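Local coordinates for beta-ketoacyl-[acyl-carrier-protein] synthase FabY (Pseudomonas aeruginosa, PDB 4CW4) that catalyses the condensation of acetyl-CoA with malonyl-ACP to acetoacetyl-ACP, the step that starts fatty acid synthesis, at residues G476-L479 against A480-A484; F348-A351 against S352-F355; E320-E323 against G324-M328. All blocks are in the same frame, centred on the assembly; numbering follows the deposited sequence. Where two conformers were deposited one is given.

Contact 1 of 3, residues G476-L479 against A480-A484; sequences GHSL and ATASA
The active-site turn of the ketosynthase, where predicted catalytic His477 sits just ahead of helix 482-496, brings the imidazole of His477 against the methyl of Ala482. CE1 of His477 approaches CB of Ala482 at 3.6 Å, and the methyl meets the ring obliquely. CG of His477 is anti to the backbone N (chi1 -168°), which swings the ring back over the turn. ND1 accepts the backbone N-H of Leu479 at 3.1 Å, although the donor is tilted out of the ring plane. One face of the ring carries CD2 of Leu479, which stands 4.1 Å above the plane near the rim.

The chain then closes through two successive turn bonds. Thr481 N donates to Ser478 O at 3.2 Å. Ala482 N donates to Leu479 O at 3.0 Å, and this bond is fairly straight (164° at the hydrogen). Both donors stand well above the plane of the carbonyl they reach. CB of Ala482 also lies 3.3 Å from Leu479 O, so the methyl touches both the carbonyl oxygen and the imidazole. Ser478 OG lies 3.4 Å from CB of Thr481. Ser478 OG is hydrogen-bonded to Asp485, while Thr481 OG1 bonds to Ser366 O.

The ring of Phe361 meets that of His477 with its plane inclined by about 55°. The inferred active-site Cys286 and the predicted His439 lie close by. The bond to ND1 probably helps to fix the rotation of the imidazole. This is consistent with NE2 being the nitrogen that serves the reaction, as in other Cys-His-His ketosynthases.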
# COMPACT_ATOMS: atom_id res chain seq x y z
N GLY A 476 3.97 22.33 1.92
CA GLY A 476 4.23 21.32 2.92
C GLY A 476 4.43 19.95 2.31
O GLY A 476 4.65 19.83 1.09
N HIS A 477 4.38 18.94 3.16
CA HIS A 477 4.71 17.57 2.83
C HIS A 477 3.44 16.73 2.82
O HIS A 477 2.90 16.39 3.87
CB HIS A 477 5.67 17.06 3.90
CG HIS A 477 6.32 15.77 3.55
ND1 HIS A 477 5.81 14.92 2.61
CD2 HIS A 477 7.45 15.19 4.01
CE1 HIS A 477 6.61 13.87 2.48
NE2 HIS A 477 7.61 14.01 3.33
N SER A 478 2.96 16.39 1.62
CA SER A 478 1.71 15.65 1.46
C SER A 478 1.90 14.13 1.43
O SER A 478 1.02 13.39 0.98
CB SER A 478 0.97 16.11 0.21
OG SER A 478 1.79 15.89 -0.92
N LEU A 479 3.03 13.66 1.94
CA LEU A 479 3.22 12.25 2.24
C LEU A 479 3.23 11.46 0.93
O LEU A 479 4.13 11.67 0.12
CB LEU A 479 2.19 11.74 3.26
CG LEU A 479 2.12 12.49 4.60
CD1 LEU A 479 1.22 11.76 5.58
CD2 LEU A 479 3.51 12.71 5.22
N ALA A 480 2.26 10.57 0.69
CA ALA A 480 2.26 9.83 -0.58
C ALA A 480 2.37 10.75 -1.79
O ALA A 480 3.05 10.44 -2.76
CB ALA A 480 1.02 8.94 -0.76
N THR A 481 1.70 11.89 -1.72
CA THR A 481 1.55 12.75 -2.88
C THR A 481 2.72 13.71 -3.04
O THR A 481 2.77 14.47 -4.00
CB THR A 481 0.23 13.53 -2.75
OG1 THR A 481 -0.79 12.60 -2.36
CG2 THR A 481 -0.18 14.21 -4.04
N ALA A 482 3.68 13.65 -2.12
CA ALA A 482 4.74 14.65 -2.10
C ALA A 482 5.48 14.79 -3.44
O ALA A 482 5.69 15.89 -3.93
CB ALA A 482 5.72 14.36 -1.00
N SER A 483 5.89 13.68 -4.02
CA SER A 483 6.66 13.75 -5.25
C SER A 483 5.80 14.04 -6.47
O SER A 483 6.34 14.42 -7.49
CB SER A 483 7.58 12.54 -5.43
OG SER A 483 6.88 11.30 -5.32
N ALA A 484 4.49 13.91 -6.36
CA ALA A 484 3.59 14.42 -7.39
C ALA A 484 3.51 15.96 -7.32
O ALA A 484 3.51 16.62 -8.34
CB ALA A 484 2.19 13.81 -7.27

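Contact 2 of 3, residues F348-A351 against S352-F355; sequences FRRA and SRPF
Arg350 and Arg353 both leave the backbone with CG anti to the carbonyl carbon, and they differ further along. Arg350 bends at chi3 (64°). Arg353 stays extended from CG to NE. The bend in one and the reach of the other bring the two guanidinium groups over each other.

Their planes are only 20° apart. NH2 of Arg353 lies over one face of the Arg350 group, 3.5 Å above the plane and toward its rim. It comes to 3.6 Å from NE of Arg350. NH1 of Arg353 is equally near NH2 of Arg350. The aliphatic start of Arg350 takes part as well, with its CB 3.8 Å from NH2 of Arg353.

Two like charges lie close here. Arg353 NE makes a weak hydrogen bond to the backbone O of Arg350 at 2.8 Å; it is bent, with 128° at the hydrogen. NH2 of Arg350 forms a salt bridge with Asp506, and its NE donates to Thr504 O. The carboxylate of Asp506 probably offsets part of the charge of the pair.

The backbone beneath is a short 3-10 turn, with Ala351 N bonded to Phe348 O at 3.1 Å. A water bridges Arg349 and Ser352. It is 2.8 Å from Arg349 O, to which it can donate, and accepts from Ser352 N at 3.0 Å. Ser352 OG is hydrogen-bonded to Lys472 O, and Arg353 N is bonded to Ser442.

The offset, nearly parallel guanidinium pair, with a carboxylate on one member, lies in the loop that leads from helix 334-341 to strand 366-374, and Arg353 packs on that helix. The side chain of Ser352 comes within about 7 Å of that of His477, so the loop belongs to the surroundings of the ketosynthase active site.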
# COMPACT_ATOMS: atom_id res chain seq x y z
N PHE A 348 3.48 31.12 11.02
CA PHE A 348 3.27 29.75 10.60
C PHE A 348 3.30 29.61 9.09
O PHE A 348 3.44 28.50 8.60
CB PHE A 348 1.98 29.18 11.18
CG PHE A 348 2.05 28.95 12.66
CD1 PHE A 348 2.80 27.91 13.15
CD2 PHE A 348 1.39 29.78 13.55
CE1 PHE A 348 2.89 27.68 14.52
CE2 PHE A 348 1.47 29.55 14.91
CZ PHE A 348 2.24 28.50 15.40
N ARG A 349 3.17 30.71 8.35
CA ARG A 349 3.33 30.64 6.91
C ARG A 349 4.75 30.29 6.50
O ARG A 349 4.98 29.86 5.37
CB ARG A 349 2.88 31.95 6.25
CG ARG A 349 1.39 32.16 6.46
CD ARG A 349 0.79 33.45 5.96
NE ARG A 349 -0.68 33.32 6.08
CZ ARG A 349 -1.38 33.59 7.17
NH1 ARG A 349 -0.78 34.07 8.26
NH2 ARG A 349 -2.69 33.41 7.18
N ARG A 350 5.69 30.43 7.43
CA ARG A 350 7.08 30.07 7.17
C ARG A 350 7.47 28.83 7.97
O ARG A 350 8.64 28.62 8.29
CB ARG A 350 8.00 31.25 7.49
CG ARG A 350 7.75 32.45 6.59
CD ARG A 350 8.59 33.65 6.98
NE ARG A 350 10.01 33.39 6.82
CZ ARG A 350 10.98 34.20 7.21
NH1 ARG A 350 10.71 35.36 7.79
NH2 ARG A 350 12.25 33.84 7.02
N ALA A 351 6.50 27.97 8.26
CA ALA A 351 6.82 26.76 9.04
C ALA A 351 7.77 25.83 8.28
O ALA A 351 8.55 25.11 8.89
CB ALA A 351 5.57 26.02 9.43
N SER A 352 7.67 25.86 6.96
CA SER A 352 8.45 24.97 6.10
C SER A 352 9.56 25.75 5.40
O SER A 352 9.32 26.58 4.52
CB SER A 352 7.53 24.29 5.09
OG SER A 352 8.24 23.27 4.40
N ARG A 353 10.79 25.45 5.83
CA ARG A 353 12.00 26.20 5.48
C ARG A 353 13.10 25.27 4.94
O ARG A 353 14.13 25.08 5.59
CB ARG A 353 12.52 26.90 6.75
CG ARG A 353 11.65 28.06 7.21
CD ARG A 353 11.85 28.35 8.70
NE ARG A 353 11.13 29.52 9.22
CZ ARG A 353 11.66 30.73 9.39
NH1 ARG A 353 12.92 30.98 9.04
NH2 ARG A 353 10.91 31.70 9.91
N PRO A 354 12.83 24.59 3.82
CA PRO A 354 13.85 23.69 3.24
C PRO A 354 15.21 24.38 3.09
O PRO A 354 15.27 25.48 2.59
CB PRO A 354 13.27 23.34 1.87
CG PRO A 354 11.80 23.60 1.98
CD PRO A 354 11.68 24.77 2.93
N PHE A 355 16.26 23.71 3.55
CA PHE A 355 17.65 24.17 3.43
C PHE A 355 18.00 25.42 4.24
O PHE A 355 19.13 25.86 4.18
CB PHE A 355 18.05 24.31 1.96
CG PHE A 355 17.95 23.00 1.22
CD1 PHE A 355 18.84 21.98 1.47
CD2 PHE A 355 16.93 22.79 0.33
CE1 PHE A 355 18.70 20.75 0.85
CE2 PHE A 355 16.80 21.58 -0.32
CZ PHE A 355 17.69 20.56 -0.07
O HOH W 1 6.04 27.28 4.92

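Contact 3 of 3, residues E320-E323 against G324-M328; sequences ECIE and GYSAM
Ser326 reaches back to Ile322 one turn earlier on the alpha-helix 319-327. The backbone N of Ser326 donates to Ile322 O at 2.9 Å. In the conformer described here OG of Ser326 also donates to Ile322 O, at 2.8 Å, from above the carbonyl plane; with a second conformer deposited, this bond is less certain. The chi1 of -64° turns OG back toward that carbonyl.

The other bonds are regular i to i+4 links. Gly324 N donates to Glu320 O at 2.8 Å, and Ala327 N donates to Glu323 O at 2.8 Å. Tyr325 N donates to Cys321 O at 3.0 Å in a nearly straight bond.

The acidic ends find partners off the helix. Glu323, extended beyond CG, reaches the second subunit. There OE1 makes a salt bridge with Arg245 and OE2 accepts from the backbone N of Val251. Glu320 OE2 accepts from Gln243 of its own chain. This helix therefore lines the dimer interface, where Tyr325 also packs on Phe260 of the second subunit. On the helix itself, Cys321 O sits obliquely to the ring of Tyr325, 3.2 Å from its CD2.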
# COMPACT_ATOMS: atom_id res chain seq x y z
N GLU A 320 -4.55 12.57 15.20
CA GLU A 320 -3.76 11.36 15.45
C GLU A 320 -2.50 11.34 14.58
O GLU A 320 -1.41 10.96 15.05
CB GLU A 320 -4.60 10.12 15.18
CG GLU A 320 -5.82 9.93 16.11
CD GLU A 320 -7.03 10.76 15.70
OE1 GLU A 320 -7.00 11.48 14.66
OE2 GLU A 320 -8.04 10.67 16.44
N CYS A 321 -2.63 11.76 13.32
CA CYS A 321 -1.47 11.81 12.43
C CYS A 321 -0.47 12.83 12.91
O CYS A 321 0.73 12.58 12.91
CB CYS A 321 -1.89 12.14 11.02
SG CYS A 321 -2.95 10.94 10.30
N ILE A 322 -0.97 13.99 13.33
CA ILE A 322 -0.10 15.04 13.81
C ILE A 322 0.63 14.57 15.06
O ILE A 322 1.86 14.72 15.17
CB ILE A 322 -0.88 16.36 14.07
CG1 ILE A 322 -1.44 16.92 12.76
CG2 ILE A 322 0.01 17.38 14.76
CD1 ILE A 322 -2.47 18.02 12.96
N GLU A 323 -0.09 13.98 16.02
CA GLU A 323 0.58 13.49 17.21
C GLU A 323 1.56 12.36 16.92
O GLU A 323 2.62 12.30 17.52
CB GLU A 323 -0.41 13.06 18.30
CG GLU A 323 0.32 12.70 19.59
CD GLU A 323 -0.56 12.28 20.74
OE1 GLU A 323 -1.80 12.40 20.67
OE2 GLU A 323 0.01 11.83 21.76
N GLY A 324 1.21 11.48 15.98
CA GLY A 324 2.08 10.36 15.62
C GLY A 324 3.42 10.82 15.06
O GLY A 324 4.48 10.30 15.43
N TYR A 325 3.39 11.79 14.15
CA TYR A 325 4.63 12.35 13.63
C TYR A 325 5.39 13.19 14.66
O TYR A 325 6.61 13.15 14.72
CB TYR A 325 4.39 13.14 12.35
CG TYR A 325 4.16 12.29 11.12
CD1 TYR A 325 5.20 11.59 10.54
CD2 TYR A 325 2.91 12.19 10.54
CE1 TYR A 325 5.01 10.82 9.40
CE2 TYR A 325 2.70 11.44 9.40
CZ TYR A 325 3.75 10.74 8.84
OH TYR A 325 3.56 9.97 7.72
N SER A 326 4.65 13.95 15.47
CA SER A 326 5.26 14.73 16.53
C SER A 326 6.01 13.81 17.50
O SER A 326 7.11 14.12 17.94
CB SER A 326 4.20 15.54 17.28
OG SER A 326 3.60 16.50 16.43
N ALA A 327 5.40 12.68 17.82
CA ALA A 327 5.98 11.73 18.78
C ALA A 327 7.36 11.24 18.32
O ALA A 327 8.19 10.87 19.14
CB ALA A 327 5.05 10.54 19.02
N MET A 328 7.59 11.26 17.02
CA MET A 328 8.90 10.98 16.43
C MET A 328 9.83 12.19 16.37
O MET A 328 10.98 12.06 15.97
CB MET A 328 8.74 10.55 14.98
CG MET A 328 7.75 9.47 14.73
SD MET A 328 7.69 9.09 12.98
CE MET A 328 9.34 8.46 12.68

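In the fold
Along the chain, contact 3 comes first, on helix 319-327. Contact 2 follows in the loop between helix 334-341 and strand 366-374. Contact 1 comes last, at the turn before helix 482-496. Each is local: contact 3 within a helix, contact 2 in a loop, contact 1 round the turn that starts a helix. None closes a long loop; they lie in series, and none nests or crosses. Contacts 1 and 3 touch directly, with Leu479 CD1 3.6 Å from Tyr325 OH. Phe361, which follows contact 2, is shared by the rings of Tyr325 and His477. Contacts 1 and 3 join the active site to the interface helix; contact 2 stands apart, its centre about 15 Å from that of contact 1.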